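Long-range contacts in RhCC (Rhodococcus jostii, PDB 4U5R), which probably acts as a cofactor-independent oxygenase of the tautomerase superfamily, and has been found to bind magnesium: residues 65-70 and 104-109; 35-40 and 129-134; 4-9 and 42-47. The protein carries 1 engineered substitution. All coordinates share one frame; numbering follows the deposited sequence.

Interaction 1: residues 65-70 and 104-109; sequences RLDHIA and HIAETP. Engineered in segment 104-109: Ala106 (natural residue Asp).
Arg65 and His104 cross at a slant on two neighbouring parallel strands. The CG of Arg65 sits over one face of the His104 ring, 3.5 Å from His104 CE1. The CG of Arg65 stands anti to its own backbone N (chi1 -179°), and the extended chain runs past the ring. Its guanidinium plane stands nearly upright to that ring, at 87°. The guanidinium reaches forward along its own strand to Asp67, in a salt bridge with Arg65 NH1 2.8 Å from Asp67 OD1. That oxygen is approached from above the carboxylate plane. Asp67 also lies against the CG2 methyl of Thr108. Ala106, engineered from Asp, puts only its CB beside this pair, 3.6 Å from Asp67 OD1.

Leu66, Ile105, His68 and Glu107 occupy the other face of the sheet. Leu66 CG packs on Ile105 CG1 at 3.7 Å. The CG2 of Ile105 lies over the centre of the His68 ring in a CH-pi contact. Water 1 sits at the edge of that ring and joins His68 ND1 to Glu107 OE2, to which it donates. Between the two faces run four backbone hydrogen bonds. The shortest joins His68 N to Ala106 O at 2.8 Å.

Further out, Tyr28 bonds to His68 NE2, and Met82 of helix 76-90 packs on His68 and Ile105. Asp67 of the second subunit takes both Arg65 NE and His104 NE2, and Asp67 of this chain does the same for the third subunit. The same links recur from subunit to subunit, which would probably help to balance the buried arginine and carboxylate charges. Magnesium has been seen at the natural residue of position 106, but none is bound to this chain. The pairing belongs to the second beta-alpha-beta unit of the tautomerase fold.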
# COMPACT_ATOMS: atom_id res chain seq x y z
N ARG B 65 -8.32 -1.57 2.35
CA ARG B 65 -7.57 -1.33 1.12
C ARG B 65 -7.13 -2.66 0.54
O ARG B 65 -6.70 -3.51 1.28
CB ARG B 65 -6.35 -0.44 1.38
CG ARG B 65 -5.55 -0.13 0.12
CD ARG B 65 -4.13 0.33 0.42
NE ARG B 65 -3.51 0.78 -0.82
CZ ARG B 65 -2.97 -0.04 -1.72
NH1 ARG B 65 -2.94 -1.35 -1.49
NH2 ARG B 65 -2.46 0.45 -2.84
N LEU B 66 -7.21 -2.84 -0.76
CA LEU B 66 -6.78 -4.11 -1.31
C LEU B 66 -6.06 -3.94 -2.62
O LEU B 66 -6.37 -3.02 -3.36
CB LEU B 66 -7.99 -5.04 -1.45
CG LEU B 66 -9.23 -4.61 -2.23
CD1 LEU B 66 -9.80 -5.73 -3.09
CD2 LEU B 66 -10.28 -4.07 -1.28
N ASP B 67 -5.04 -4.77 -2.86
CA ASP B 67 -4.46 -4.94 -4.20
C ASP B 67 -5.04 -6.15 -4.91
O ASP B 67 -5.21 -7.22 -4.31
CB ASP B 67 -2.94 -5.13 -4.14
CG ASP B 67 -2.18 -3.90 -3.66
OD1 ASP B 67 -2.61 -2.76 -3.90
OD2 ASP B 67 -1.11 -4.08 -3.07
N HIS B 68 -5.30 -6.00 -6.20
CA HIS B 68 -5.59 -7.13 -7.07
C HIS B 68 -4.37 -7.38 -7.92
O HIS B 68 -3.88 -6.45 -8.57
CB HIS B 68 -6.80 -6.85 -7.95
CG HIS B 68 -8.11 -7.12 -7.28
ND1 HIS B 68 -9.31 -7.00 -7.94
CD2 HIS B 68 -8.42 -7.52 -6.02
CE1 HIS B 68 -10.30 -7.31 -7.13
NE2 HIS B 68 -9.79 -7.63 -5.95
N ILE B 69 -3.89 -8.62 -7.90
CA ILE B 69 -2.64 -9.00 -8.56
C ILE B 69 -2.86 -10.01 -9.66
O ILE B 69 -2.26 -9.90 -10.73
CB ILE B 69 -1.66 -9.59 -7.54
CG1 ILE B 69 -1.61 -8.71 -6.29
CG2 ILE B 69 -0.28 -9.76 -8.18
CD1 ILE B 69 -1.15 -9.45 -5.02
N ALA B 70 -3.71 -11.00 -9.41
CA ALA B 70 -3.84 -12.14 -10.31
C ALA B 70 -4.65 -11.78 -11.56
O ALA B 70 -4.31 -12.19 -12.67
CB ALA B 70 -4.48 -13.32 -9.58
N HIS B 104 -10.99 0.96 -0.93
CA HIS B 104 -10.52 1.16 -2.30
C HIS B 104 -9.58 0.05 -2.76
O HIS B 104 -9.00 -0.68 -1.94
CB HIS B 104 -9.89 2.56 -2.47
CG HIS B 104 -8.51 2.73 -1.89
ND1 HIS B 104 -8.28 2.89 -0.54
CD2 HIS B 104 -7.30 2.84 -2.49
CE1 HIS B 104 -6.99 3.05 -0.33
NE2 HIS B 104 -6.37 3.02 -1.50
N ILE B 105 -9.48 -0.09 -4.08
CA ILE B 105 -8.69 -1.13 -4.72
C ILE B 105 -7.63 -0.55 -5.66
O ILE B 105 -7.86 0.43 -6.37
CB ILE B 105 -9.56 -2.09 -5.56
CG1 ILE B 105 -10.85 -2.45 -4.83
CG2 ILE B 105 -8.75 -3.32 -5.96
CD1 ILE B 105 -11.66 -3.55 -5.52
N ALA B 106 -6.47 -1.19 -5.67
CA ALA B 106 -5.44 -0.89 -6.66
C ALA B 106 -5.14 -2.18 -7.42
O ALA B 106 -5.30 -3.27 -6.89
CB ALA B 106 -4.20 -0.35 -5.98
N GLU B 107 -4.72 -2.04 -8.67
CA GLU B 107 -4.30 -3.18 -9.48
C GLU B 107 -2.79 -3.05 -9.65
O GLU B 107 -2.28 -1.98 -10.01
CB GLU B 107 -5.03 -3.21 -10.83
CG GLU B 107 -6.55 -3.30 -10.69
CD GLU B 107 -7.28 -3.45 -12.02
OE1 GLU B 107 -7.06 -2.61 -12.92
OE2 GLU B 107 -8.06 -4.41 -12.17
N THR B 108 -2.08 -4.14 -9.35
CA THR B 108 -0.62 -4.17 -9.39
C THR B 108 -0.18 -5.25 -10.39
O THR B 108 -0.97 -6.13 -10.74
CB THR B 108 0.00 -4.43 -7.98
OG1 THR B 108 -0.26 -5.77 -7.58
CG2 THR B 108 -0.59 -3.48 -6.93
N PRO B 109 1.06 -5.15 -10.91
CA PRO B 109 1.50 -6.03 -12.01
C PRO B 109 1.54 -7.52 -11.68
O PRO B 109 2.24 -7.95 -10.75
CB PRO B 109 2.92 -5.53 -12.32
CG PRO B 109 2.96 -4.15 -11.83
CD PRO B 109 2.03 -4.07 -10.65
O HOH W 1 -8.56 -6.61 -10.64

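Interaction 2: residues 35-40 and 129-134; sequences PRFYVV and KLWAKE
This is a buried, mainly apolar contact between a loop and a helix. The short 3-10 turn 36-38, between helix 14-32 and strand 40-46, meets helix 126-134. No direct hydrogen bond crosses it. Trp131 provides the largest share of the contact. It points toward the loop, and the benzene part of its indole meets two aromatic rings.

Tyr38 brings its hydroxyl end to the tryptophan, with Tyr38 OH 3.4 Å from Trp131 CE3. The two side chains run at about a right angle, and Tyr38 CE1 lies at the edge of the indole, near its plane. Phe37 approaches Trp131 at a slant, its ring plane turned 40° from that of the indole. Phe37 CZ is 3.6 Å from Trp131 CE3. The CG of Phe37 lies between its backbone N and carbonyl carbon (chi1 69°), which brings the ring round to the helix. The edge of the Phe37 ring also meets Trp131 O.

Pro35 packs on the next helix residue, Ala132. Its CA lies 3.8 Å from the CA of Ala132, so the backbones come close where the helix side chain is small. On its own side of the contact, Pro35 CG rests over the centre of the Tyr38 ring, 3.7 Å above the plane. Water 2 bridges the backbones: it accepts from Arg36 N at 2.9 Å and lies 2.7 Å from Ala132 O.

Beyond the contact, Trp131 NE1 bonds to Ile138 O, which fixes the polar edge of the indole. Trp113 meets Tyr38 edge-to-face, and Val53 of the third subunit packs on Phe37. The arrangement is an aromatic and proline cluster that docks helix 126-134 on the crossover connection of the first beta-alpha-beta unit, away from the magnesium position.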
# COMPACT_ATOMS: atom_id res chain seq x y z
N PRO B 35 -7.55 -20.07 -6.60
CA PRO B 35 -7.12 -20.87 -5.45
C PRO B 35 -7.40 -20.09 -4.16
O PRO B 35 -7.13 -18.89 -4.12
CB PRO B 35 -5.61 -21.06 -5.67
CG PRO B 35 -5.43 -20.87 -7.16
CD PRO B 35 -6.47 -19.88 -7.59
N ARG B 36 -7.97 -20.76 -3.17
CA ARG B 36 -8.38 -20.06 -1.96
C ARG B 36 -7.21 -19.35 -1.31
O ARG B 36 -7.35 -18.21 -0.84
CB ARG B 36 -9.04 -21.03 -0.97
CG ARG B 36 -10.30 -21.67 -1.48
CD ARG B 36 -10.79 -22.69 -0.47
NE ARG B 36 -10.99 -22.03 0.81
CZ ARG B 36 -12.11 -21.42 1.15
NH1 ARG B 36 -12.21 -20.82 2.33
NH2 ARG B 36 -13.15 -21.42 0.31
N PHE B 37 -6.04 -19.99 -1.32
CA PHE B 37 -4.90 -19.44 -0.59
C PHE B 37 -4.31 -18.17 -1.23
O PHE B 37 -3.49 -17.51 -0.58
CB PHE B 37 -3.79 -20.48 -0.42
CG PHE B 37 -3.10 -20.86 -1.70
CD1 PHE B 37 -1.98 -20.17 -2.14
CD2 PHE B 37 -3.55 -21.95 -2.43
CE1 PHE B 37 -1.36 -20.54 -3.32
CE2 PHE B 37 -2.92 -22.32 -3.60
CZ PHE B 37 -1.82 -21.61 -4.04
N TYR B 38 -4.70 -17.83 -2.47
CA TYR B 38 -4.37 -16.52 -3.06
C TYR B 38 -4.94 -15.37 -2.23
O TYR B 38 -4.38 -14.27 -2.21
CB TYR B 38 -4.90 -16.36 -4.49
CG TYR B 38 -4.13 -17.05 -5.59
CD1 TYR B 38 -3.09 -17.92 -5.31
CD2 TYR B 38 -4.46 -16.82 -6.92
CE1 TYR B 38 -2.40 -18.56 -6.33
CE2 TYR B 38 -3.77 -17.45 -7.95
CZ TYR B 38 -2.75 -18.31 -7.64
OH TYR B 38 -2.09 -18.95 -8.66
N VAL B 39 -6.07 -15.62 -1.56
CA VAL B 39 -6.77 -14.54 -0.84
C VAL B 39 -6.20 -14.35 0.57
O VAL B 39 -6.42 -15.17 1.47
CB VAL B 39 -8.29 -14.82 -0.77
CG1 VAL B 39 -9.03 -13.59 -0.31
CG2 VAL B 39 -8.81 -15.25 -2.13
N VAL B 40 -5.49 -13.24 0.74
CA VAL B 40 -4.85 -12.91 2.01
C VAL B 40 -5.58 -11.71 2.62
O VAL B 40 -5.79 -10.68 1.96
CB VAL B 40 -3.35 -12.60 1.82
CG1 VAL B 40 -2.73 -12.09 3.11
CG2 VAL B 40 -2.60 -13.84 1.29
N LYS B 129 -5.93 -24.40 -12.00
CA LYS B 129 -6.99 -25.26 -11.48
C LYS B 129 -6.47 -26.32 -10.51
O LYS B 129 -7.14 -26.68 -9.56
CB LYS B 129 -7.74 -25.95 -12.63
CG LYS B 129 -8.52 -25.00 -13.53
CD LYS B 129 -9.28 -25.80 -14.59
CE LYS B 129 -10.17 -24.91 -15.45
NZ LYS B 129 -9.38 -24.02 -16.35
N LEU B 130 -5.26 -26.83 -10.78
CA LEU B 130 -4.62 -27.80 -9.90
C LEU B 130 -4.24 -27.20 -8.55
O LEU B 130 -4.47 -27.79 -7.49
CB LEU B 130 -3.37 -28.37 -10.58
CG LEU B 130 -2.70 -29.58 -9.94
CD1 LEU B 130 -3.66 -30.77 -9.95
CD2 LEU B 130 -1.41 -29.93 -10.68
N TRP B 131 -3.65 -26.02 -8.61
CA TRP B 131 -3.37 -25.25 -7.41
C TRP B 131 -4.63 -25.01 -6.59
O TRP B 131 -4.59 -25.09 -5.36
CB TRP B 131 -2.72 -23.92 -7.78
CG TRP B 131 -1.25 -23.98 -8.04
CD1 TRP B 131 -0.53 -25.04 -8.52
CD2 TRP B 131 -0.31 -22.92 -7.84
NE1 TRP B 131 0.80 -24.70 -8.63
CE2 TRP B 131 0.96 -23.41 -8.22
CE3 TRP B 131 -0.43 -21.61 -7.38
CZ2 TRP B 131 2.11 -22.63 -8.14
CZ3 TRP B 131 0.71 -20.83 -7.32
CH2 TRP B 131 1.96 -21.34 -7.69
N ALA B 132 -5.74 -24.73 -7.26
CA ALA B 132 -7.01 -24.48 -6.56
C ALA B 132 -7.53 -25.77 -5.88
O ALA B 132 -7.89 -25.76 -4.70
CB ALA B 132 -8.05 -23.92 -7.51
N LYS B 133 -7.51 -26.87 -6.62
CA LYS B 133 -7.99 -28.15 -6.12
C LYS B 133 -7.18 -28.63 -4.92
O LYS B 133 -7.73 -29.13 -3.92
CB LYS B 133 -7.95 -29.20 -7.25
CG LYS B 133 -8.59 -30.53 -6.91
CD LYS B 133 -8.46 -31.51 -8.07
CE LYS B 133 -7.00 -31.80 -8.39
NZ LYS B 133 -6.26 -32.36 -7.22
N GLU B 134 -5.86 -28.49 -5.01
CA GLU B 134 -4.97 -28.90 -3.94
C GLU B 134 -4.94 -27.89 -2.81
O GLU B 134 -4.61 -28.22 -1.67
CB GLU B 134 -3.56 -29.11 -4.48
CG GLU B 134 -3.46 -30.25 -5.46
CD GLU B 134 -3.55 -31.60 -4.77
OE1 GLU B 134 -3.34 -31.66 -3.54
OE2 GLU B 134 -3.84 -32.59 -5.47
O HOH W 2 -8.79 -23.56 -3.49

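Interaction 3: residues 4-9 and 42-47; sequences EIFTPE and LFKDMP
The Phe6 ring has the Met46 sulfur at its edge, and Lys44 CD meets it at a slant. Met46 SD is 4.0 Å from Phe6 CD1, a Met-aromatic contact. Lys44 CD is 3.3 Å from Phe6 CE1, and the two side chains lie side by side, pointing the same way. The Phe43 ring, on the other face of the sheet, meets Ile5 CD1 obliquely. These strands are the parallel pair of the first beta-alpha-beta unit of the tautomerase fold, joined by helix 14-32. Four strong backbone bonds zip them together, and Met46 N to Thr7 O is the shortest at 2.7 Å. A weaker one from Glu9 N to Met46 O extends the ladder.

An alanine in place of Phe6 would remove the ring, and the Lys44 chain and the Met46 sulfur would probably lose their shared support and be freer to turn. Helix 14-32 covers Ile5 and Phe43, and Tyr52 of the third subunit stands against the Phe43 ring. Glu4 OE1 bonds to a bound Tris molecule. The extended Lys44 chain carries its amine to the other oxygen, in a salt bridge modelled with Lys44 NZ only 2.4 Å from Glu4 OE2, a doubtfully short distance.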
# COMPACT_ATOMS: atom_id res chain seq x y z
N GLU B 4 -6.19 -5.43 3.34
CA GLU B 4 -5.90 -4.87 4.64
C GLU B 4 -7.17 -4.34 5.25
O GLU B 4 -7.84 -3.53 4.62
CB GLU B 4 -4.90 -3.74 4.54
CG GLU B 4 -3.50 -4.14 4.19
CD GLU B 4 -2.65 -2.92 3.96
OE1 GLU B 4 -2.96 -2.15 3.02
OE2 GLU B 4 -1.71 -2.69 4.76
N ILE B 5 -7.49 -4.76 6.47
CA ILE B 5 -8.66 -4.22 7.16
C ILE B 5 -8.22 -3.60 8.48
O ILE B 5 -7.79 -4.29 9.39
CB ILE B 5 -9.73 -5.31 7.36
CG1 ILE B 5 -10.11 -5.89 5.99
CG2 ILE B 5 -10.95 -4.75 8.08
CD1 ILE B 5 -11.16 -6.98 6.02
N PHE B 6 -8.30 -2.28 8.54
CA PHE B 6 -7.91 -1.51 9.71
C PHE B 6 -9.13 -1.24 10.56
O PHE B 6 -10.05 -0.57 10.11
CB PHE B 6 -7.28 -0.18 9.29
CG PHE B 6 -6.02 -0.32 8.49
CD1 PHE B 6 -4.79 -0.37 9.13
CD2 PHE B 6 -6.05 -0.33 7.10
CE1 PHE B 6 -3.62 -0.46 8.40
CE2 PHE B 6 -4.89 -0.43 6.36
CZ PHE B 6 -3.67 -0.51 7.01
N THR B 7 -9.16 -1.76 11.79
CA THR B 7 -10.33 -1.67 12.67
C THR B 7 -10.03 -1.02 14.02
O THR B 7 -8.89 -1.04 14.47
CB THR B 7 -10.92 -3.06 12.99
OG1 THR B 7 -10.03 -3.74 13.89
CG2 THR B 7 -11.10 -3.89 11.73
N PRO B 8 -11.07 -0.46 14.68
CA PRO B 8 -10.91 -0.16 16.10
C PRO B 8 -10.40 -1.39 16.81
O PRO B 8 -10.81 -2.49 16.45
CB PRO B 8 -12.33 0.18 16.55
CG PRO B 8 -13.01 0.68 15.32
CD PRO B 8 -12.41 -0.10 14.17
N GLU B 9 -9.51 -1.21 17.79
CA GLU B 9 -8.99 -2.32 18.57
C GLU B 9 -10.11 -3.22 19.05
O GLU B 9 -11.12 -2.75 19.55
CB GLU B 9 -8.21 -1.82 19.78
CG GLU B 9 -6.72 -1.78 19.61
CD GLU B 9 -6.01 -1.66 20.94
OE1 GLU B 9 -6.35 -0.73 21.70
OE2 GLU B 9 -5.15 -2.52 21.24
N LEU B 42 -5.35 -9.23 5.98
CA LEU B 42 -4.58 -8.83 7.15
C LEU B 42 -5.43 -7.90 8.02
O LEU B 42 -5.83 -6.82 7.57
CB LEU B 42 -3.27 -8.13 6.74
CG LEU B 42 -2.39 -8.84 5.70
CD1 LEU B 42 -1.11 -8.05 5.45
CD2 LEU B 42 -2.05 -10.26 6.16
N PHE B 43 -5.73 -8.34 9.24
CA PHE B 43 -6.47 -7.51 10.19
C PHE B 43 -5.53 -6.69 11.05
O PHE B 43 -4.61 -7.21 11.68
CB PHE B 43 -7.36 -8.38 11.08
CG PHE B 43 -8.50 -9.00 10.35
CD1 PHE B 43 -9.67 -8.28 10.14
CD2 PHE B 43 -8.40 -10.28 9.85
CE1 PHE B 43 -10.71 -8.83 9.44
CE2 PHE B 43 -9.45 -10.85 9.15
CZ PHE B 43 -10.61 -10.12 8.96
N LYS B 44 -5.76 -5.39 11.07
CA LYS B 44 -4.86 -4.49 11.78
C LYS B 44 -5.67 -3.69 12.80
O LYS B 44 -6.43 -2.79 12.45
CB LYS B 44 -4.12 -3.59 10.77
CG LYS B 44 -3.21 -4.40 9.82
CD LYS B 44 -2.71 -3.58 8.64
CE LYS B 44 -1.69 -4.35 7.81
NZ LYS B 44 -0.98 -3.41 6.90
N ASP B 45 -5.52 -4.07 14.07
CA ASP B 45 -6.17 -3.37 15.16
C ASP B 45 -5.51 -2.01 15.38
O ASP B 45 -4.29 -1.92 15.55
CB ASP B 45 -6.11 -4.21 16.45
CG ASP B 45 -7.36 -5.06 16.64
OD1 ASP B 45 -8.25 -5.03 15.78
OD2 ASP B 45 -7.43 -5.77 17.66
N MET B 46 -6.32 -0.95 15.35
CA MET B 46 -5.82 0.39 15.58
C MET B 46 -6.26 0.90 16.94
O MET B 46 -7.46 0.97 17.22
CB MET B 46 -6.33 1.36 14.50
CG MET B 46 -5.94 0.95 13.10
SD MET B 46 -4.15 1.00 12.81
CE MET B 46 -3.78 2.75 12.91
N PRO B 47 -5.29 1.23 17.80
CA PRO B 47 -5.60 1.84 19.10
C PRO B 47 -6.39 3.14 18.96
O PRO B 47 -6.32 3.79 17.91
CB PRO B 47 -4.22 2.11 19.70
CG PRO B 47 -3.32 1.13 19.05
CD PRO B 47 -3.85 0.94 17.65

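How the interactions relate
From the N terminus, strand 2-8 leads through helix 14-32 to strand 40-46, which runs parallel beside it. Interaction 3 closes this first loop. Segment 35-40 of interaction 2 lies within that loop, and its partner comes much later, on helix 126-134. Interactions 2 and 3 therefore cross. Interaction 1 closes the second beta-alpha-beta loop, strand 61-68 through helix 76-90 to strand 100-107. It follows interaction 3 in series and falls wholly within the long span of interaction 2. The two strand pairs share one sheet, where Glu4 N lies 2.9 Å from Arg65 O. Interaction 2 ties the later helix to the first unit. All three touch the third subunit.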